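Local coordinates for protein putative alpha-L-fucosidase (Bacteroides thetaiotaomicron, PDB 4OZO) that probably hydrolyses alpha-L-fucosidic linkages as a lipoprotein of glycoside hydrolase family 29, and binds a thio-galactoside in its pocket, at residues A204-M209 with Y249-T254; G210-E215 with E253-I258. All coordinates share one frame; numbering follows the deposited sequence.

Contact 1. Residues A204-M209 with Y249-T254. With OTN (2-nitrophenyl 1-thio-beta-D-galactopyranoside), chain E.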
# COMPACT_ATOMS: atom_id res chain seq x y z
N ALA A 204 -1.05 -5.51 -36.68
CA ALA A 204 -0.80 -4.94 -35.36
C ALA A 204 -1.57 -3.65 -35.15
O ALA A 204 -1.50 -2.75 -35.99
CB ALA A 204 0.69 -4.69 -35.18
N ASP A 205 -2.31 -3.55 -34.05
CA ASP A 205 -2.84 -2.25 -33.64
C ASP A 205 -1.80 -1.44 -32.87
O ASP A 205 -1.78 -0.22 -32.92
CB ASP A 205 -4.10 -2.39 -32.80
CG ASP A 205 -5.32 -2.72 -33.63
OD1 ASP A 205 -5.54 -2.04 -34.64
OD2 ASP A 205 -6.04 -3.67 -33.26
N VAL A 206 -0.93 -2.14 -32.14
CA VAL A 206 0.14 -1.49 -31.41
C VAL A 206 1.42 -2.31 -31.56
O VAL A 206 1.36 -3.52 -31.77
CB VAL A 206 -0.21 -1.25 -29.89
CG1 VAL A 206 -1.33 -0.23 -29.74
CG2 VAL A 206 -0.58 -2.56 -29.19
N ARG A 207 2.57 -1.66 -31.46
CA ARG A 207 3.85 -2.32 -31.68
C ARG A 207 4.66 -2.44 -30.40
O ARG A 207 4.44 -1.72 -29.43
CB ARG A 207 4.68 -1.51 -32.69
CG ARG A 207 5.16 -0.14 -32.16
CD ARG A 207 6.05 0.57 -33.15
NE ARG A 207 6.88 1.61 -32.55
CZ ARG A 207 6.61 2.92 -32.59
NH1 ARG A 207 5.51 3.35 -33.20
NH2 ARG A 207 7.42 3.79 -32.03
N TRP A 208 5.63 -3.35 -30.40
CA TRP A 208 6.63 -3.37 -29.36
C TRP A 208 7.55 -2.16 -29.56
O TRP A 208 7.54 -1.54 -30.63
CB TRP A 208 7.44 -4.66 -29.42
CG TRP A 208 8.36 -4.83 -28.25
CD1 TRP A 208 8.13 -4.43 -26.96
CD2 TRP A 208 9.66 -5.42 -28.26
NE1 TRP A 208 9.20 -4.76 -26.17
CE2 TRP A 208 10.15 -5.36 -26.95
CE3 TRP A 208 10.44 -6.01 -29.26
CZ2 TRP A 208 11.40 -5.87 -26.60
CZ3 TRP A 208 11.69 -6.51 -28.91
CH2 TRP A 208 12.16 -6.43 -27.60
N MET A 209 8.35 -1.84 -28.54
CA MET A 209 9.29 -0.72 -28.63
C MET A 209 10.74 -1.09 -28.32
O MET A 209 11.54 -0.22 -27.99
CB MET A 209 8.83 0.46 -27.77
CG MET A 209 8.10 0.07 -26.47
SD MET A 209 9.03 -1.00 -25.36
CE MET A 209 10.37 0.07 -24.82
N TYR A 249 0.44 3.85 -38.84
CA TYR A 249 0.13 4.33 -37.49
C TYR A 249 0.00 3.15 -36.53
O TYR A 249 -1.05 2.51 -36.44
CB TYR A 249 -1.14 5.20 -37.49
CG TYR A 249 -1.28 6.03 -36.23
CD1 TYR A 249 -0.93 7.38 -36.23
CD2 TYR A 249 -1.72 5.46 -35.04
CE1 TYR A 249 -1.04 8.14 -35.07
CE2 TYR A 249 -1.81 6.20 -33.90
CZ TYR A 249 -1.48 7.54 -33.91
OH TYR A 249 -1.59 8.28 -32.75
N ILE A 250 1.08 2.85 -35.80
CA ILE A 250 1.12 1.69 -34.91
C ILE A 250 1.90 2.06 -33.63
O ILE A 250 3.11 1.80 -33.53
CB ILE A 250 1.75 0.46 -35.61
CG1 ILE A 250 1.04 0.18 -36.95
CG2 ILE A 250 1.69 -0.78 -34.74
CD1 ILE A 250 1.62 -0.99 -37.75
N PRO A 251 1.21 2.65 -32.65
CA PRO A 251 1.90 3.25 -31.50
C PRO A 251 2.53 2.21 -30.57
O PRO A 251 2.06 1.07 -30.47
CB PRO A 251 0.79 4.03 -30.80
CG PRO A 251 -0.46 3.35 -31.18
CD PRO A 251 -0.25 2.78 -32.55
N ALA A 252 3.61 2.62 -29.91
CA ALA A 252 4.40 1.73 -29.07
C ALA A 252 3.77 1.45 -27.70
O ALA A 252 3.33 2.37 -26.99
CB ALA A 252 5.79 2.30 -28.90
N GLU A 253 3.75 0.17 -27.33
CA GLU A 253 3.28 -0.27 -26.02
C GLU A 253 4.47 -0.77 -25.22
O GLU A 253 5.13 -1.72 -25.63
CB GLU A 253 2.26 -1.38 -26.18
CG GLU A 253 1.57 -1.75 -24.90
CD GLU A 253 0.68 -2.95 -25.06
OE1 GLU A 253 -0.53 -2.77 -25.28
OE2 GLU A 253 1.21 -4.08 -24.97
N THR A 254 4.74 -0.12 -24.09
CA THR A 254 5.94 -0.41 -23.30
C THR A 254 5.68 -1.44 -22.21
O THR A 254 4.84 -1.23 -21.34
CB THR A 254 6.49 0.88 -22.65
OG1 THR A 254 6.81 1.82 -23.68
CG2 THR A 254 7.73 0.59 -21.85
O2' OTN E . 15.97 -12.88 -25.71
N1' OTN E . 14.70 -12.39 -26.20
O3' OTN E . 13.96 -13.15 -27.03
C2' OTN E . 14.30 -11.18 -25.76
C3' OTN E . 15.16 -10.47 -24.93
C4' OTN E . 14.82 -9.22 -24.44
C5' OTN E . 13.61 -8.66 -24.80
C6' OTN E . 12.75 -9.35 -25.64
C1' OTN E . 13.09 -10.60 -26.15
S01 OTN E . 11.90 -11.38 -27.17
C1 OTN E . 10.79 -10.03 -27.56
O5 OTN E . 9.85 -9.69 -26.48
C5 OTN E . 9.00 -8.61 -26.91
C6 OTN E . 8.06 -8.28 -25.76
O6 OTN E . 8.82 -7.89 -24.61
C4 OTN E . 8.19 -9.01 -28.15
O4 OTN E . 7.38 -10.16 -27.87
C3 OTN E . 9.17 -9.36 -29.23
O3 OTN E . 8.51 -9.73 -30.47
C2 OTN E . 10.02 -10.52 -28.73
O2 OTN E . 10.92 -10.80 -29.78
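Arg207 lies along the backbone of Ile250 to Ala252, with one guanidinium face under the Ala252 methyl, whose CB is 3.8 Å from Arg207 CZ and displaced toward the rim of the group. With chi1 at 68°, CG is tucked between the backbone N and the carbonyl carbon, and the chain then runs extended past the Ile250 carbonyl to give it an NH1 bond (NH1 to O 2.9 Å). Ile250 O sits at the guanidinium edge, 22° out of its plane; NE is bonded to the carbonyl of Leu239. Two backbone bonds flank Ala252: Arg207 N to Pro251 O and Arg207 O to Glu253 N, both 2.9 Å. This parallel bridge joins strands 206-207 and 253-257, the sixth and seventh of the TIM barrel, and closes the cylinder at the ends of the eight-strand order. Ile250 CG2 packs against the backbone at Val206 C (3.5 Å), while Val206 CG1 meets Pro251 CG at 4.0 Å, the two side chains nearly perpendicular. Beyond the bridge, Met209 bends at chi2 and chi3 across Thr254: its CB touches Ala252 CB (3.7 Å), and its CG approaches Thr254 OG1, which is hydrogen-bonded to Ser290. The CA-CB bond of Trp208 leads away from 249-254; with CG anti to the backbone N (chi1 -171°), the ring face lies under the galactoside, Trp208 CE2 3.4 Å from ligand C5.

Contact 2. Residues G210-E215 with E253-I258; sequences GNEAGE and ETDVSI. With OTN (2-nitrophenyl 1-thio-beta-D-galactopyranoside), chain E.
Van der Waals packing holds one side of the 210-215 loop on strand 253-257: Thr254 CG2 rests against Gly214 CA (3.5 Å), and Val256 CG2 reaches Glu212 O at 3.8 Å. Val256 CG2 and Thr254 CG2 both stand anti to their own backbone N, which directs the two methyls at the loop. Gly214 has phi 82°, a backbone shape suited to glycine, and lies against Thr254 and Val256. No direct hydrogen bond crosses between the segments. In its place come a CA-H...O contact from Glu212 CA to Asp255 O (3.5 Å) and a bridging water, which accepts from Gly214 N and lies within bonding distance of Asn211 O and Asp255 O; which carbonyls receive its protons is not settled. Within the loop Asn211 makes an Asx turn, its OD1 accepting in plane from Ala213 N (2.9 Å), and its ND2 reaches on to Glu215 O, a nearly straight bond. The loop follows the sixth barrel strand at the mouth of the TIM barrel, where the pocket lies. Carboxylates form the third group: Glu212 OE2 and Asp255 OD2 are 4.0 Å apart. Glu212 OE2 is 2.5 Å from ligand O6. Asp255 OD2 is 2.6 Å from ligand O6. Since O6 carries one proton, which of the two it serves is not settled. Glu212 gets there by an extended chain beyond CG, and Trp262 NE1 bonds its other oxygen, OE1.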
# COMPACT_ATOMS: atom_id res chain seq x y z
N GLY A 210 11.07 -2.37 -28.44
CA GLY A 210 12.47 -2.77 -28.51
C GLY A 210 13.22 -3.16 -27.26
O GLY A 210 14.33 -3.69 -27.35
N ASN A 211 12.66 -2.90 -26.09
CA ASN A 211 13.28 -3.36 -24.87
C ASN A 211 12.25 -3.68 -23.80
O ASN A 211 11.05 -3.45 -23.98
CB ASN A 211 14.31 -2.35 -24.34
CG ASN A 211 13.67 -1.03 -23.92
OD1 ASN A 211 13.13 -0.91 -22.82
ND2 ASN A 211 13.75 -0.04 -24.79
N GLU A 212 12.72 -4.23 -22.69
CA GLU A 212 11.83 -4.60 -21.60
C GLU A 212 12.29 -3.91 -20.34
O GLU A 212 12.22 -4.48 -19.25
CB GLU A 212 11.82 -6.13 -21.43
CG GLU A 212 11.18 -6.86 -22.59
CD GLU A 212 11.18 -8.37 -22.41
OE1 GLU A 212 11.86 -8.86 -21.48
OE2 GLU A 212 10.49 -9.07 -23.19
N ALA A 213 12.76 -2.68 -20.49
CA ALA A 213 13.29 -1.91 -19.38
C ALA A 213 12.39 -0.74 -19.05
O ALA A 213 12.66 0.03 -18.13
CB ALA A 213 14.69 -1.43 -19.68
N GLY A 214 11.30 -0.62 -19.80
CA GLY A 214 10.33 0.42 -19.54
C GLY A 214 10.69 1.77 -20.13
O GLY A 214 10.23 2.80 -19.63
N GLU A 215 11.50 1.79 -21.19
CA GLU A 215 11.82 3.05 -21.86
C GLU A 215 11.48 3.08 -23.33
O GLU A 215 12.22 2.53 -24.14
CB GLU A 215 13.31 3.36 -21.75
CG GLU A 215 13.90 3.15 -20.39
CD GLU A 215 15.34 3.57 -20.36
OE1 GLU A 215 15.70 4.49 -21.13
OE2 GLU A 215 16.10 2.96 -19.58
N GLU A 253 3.75 0.17 -27.33
CA GLU A 253 3.28 -0.27 -26.02
C GLU A 253 4.47 -0.77 -25.22
O GLU A 253 5.13 -1.72 -25.63
CB GLU A 253 2.26 -1.38 -26.18
CG GLU A 253 1.57 -1.75 -24.90
CD GLU A 253 0.68 -2.95 -25.06
OE1 GLU A 253 -0.53 -2.77 -25.28
OE2 GLU A 253 1.21 -4.08 -24.97
N THR A 254 4.74 -0.12 -24.09
CA THR A 254 5.94 -0.41 -23.30
C THR A 254 5.68 -1.44 -22.21
O THR A 254 4.84 -1.23 -21.34
CB THR A 254 6.49 0.88 -22.65
OG1 THR A 254 6.81 1.82 -23.68
CG2 THR A 254 7.73 0.59 -21.85
N ASP A 255 6.41 -2.55 -22.24
CA ASP A 255 6.17 -3.65 -21.30
C ASP A 255 7.33 -3.84 -20.35
O ASP A 255 8.48 -3.87 -20.76
CB ASP A 255 5.84 -4.95 -22.04
CG ASP A 255 6.97 -5.43 -22.97
OD1 ASP A 255 7.45 -4.62 -23.81
OD2 ASP A 255 7.37 -6.62 -22.85
N VAL A 256 7.03 -3.97 -19.07
CA VAL A 256 8.09 -4.14 -18.08
C VAL A 256 7.53 -4.92 -16.89
O VAL A 256 6.33 -4.87 -16.60
CB VAL A 256 8.69 -2.76 -17.66
CG1 VAL A 256 7.62 -1.87 -17.11
CG2 VAL A 256 9.85 -2.90 -16.68
N SER A 257 8.39 -5.67 -16.20
CA SER A 257 7.93 -6.34 -14.99
C SER A 257 8.31 -5.55 -13.74
O SER A 257 9.37 -4.93 -13.67
CB SER A 257 8.49 -7.76 -14.90
OG SER A 257 7.92 -8.44 -13.79
N ILE A 258 7.43 -5.60 -12.75
CA ILE A 258 7.66 -4.93 -11.49
C ILE A 258 8.74 -5.68 -10.73
O ILE A 258 9.26 -5.21 -9.70
CB ILE A 258 6.34 -4.82 -10.67
CG1 ILE A 258 6.41 -3.69 -9.64
CG2 ILE A 258 5.97 -6.14 -10.03
CD1 ILE A 258 5.04 -3.31 -9.09
O2' OTN E . 15.97 -12.88 -25.71
N1' OTN E . 14.70 -12.39 -26.20
O3' OTN E . 13.96 -13.15 -27.03
C2' OTN E . 14.30 -11.18 -25.76
C3' OTN E . 15.16 -10.47 -24.93
C4' OTN E . 14.82 -9.22 -24.44
C5' OTN E . 13.61 -8.66 -24.80
C6' OTN E . 12.75 -9.35 -25.64
C1' OTN E . 13.09 -10.60 -26.15
S01 OTN E . 11.90 -11.38 -27.17
C1 OTN E . 10.79 -10.03 -27.56
O5 OTN E . 9.85 -9.69 -26.48
C5 OTN E . 9.00 -8.61 -26.91
C6 OTN E . 8.06 -8.28 -25.76
O6 OTN E . 8.82 -7.89 -24.61
C4 OTN E . 8.19 -9.01 -28.15
O4 OTN E . 7.38 -10.16 -27.87
C3 OTN E . 9.17 -9.36 -29.23
O3 OTN E . 8.51 -9.73 -30.47
C2 OTN E . 10.02 -10.52 -28.73
O2 OTN E . 10.92 -10.80 -29.78
O HOH W 1 10.00 -2.06 -21.82

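Overall arrangement
The two contacts follow one another along strand 253-257, sharing Glu253 and Thr254, with centres about 12 Å apart. Contact 1 bridges that strand to strand 206-207; contact 2 carries on where the sixth strand has given way to a loop. They meet where Trp208 NE1 lies 2.9 Å from Asp255 OD1, at most a weak hydrogen bond, which brings the indole and the carboxylate side by side next to the sugar. The contacts divide the ligand between them, the ring face from contact 1 and O6 from contact 2, with Asp166, Gly167 and Glu232 completing the site.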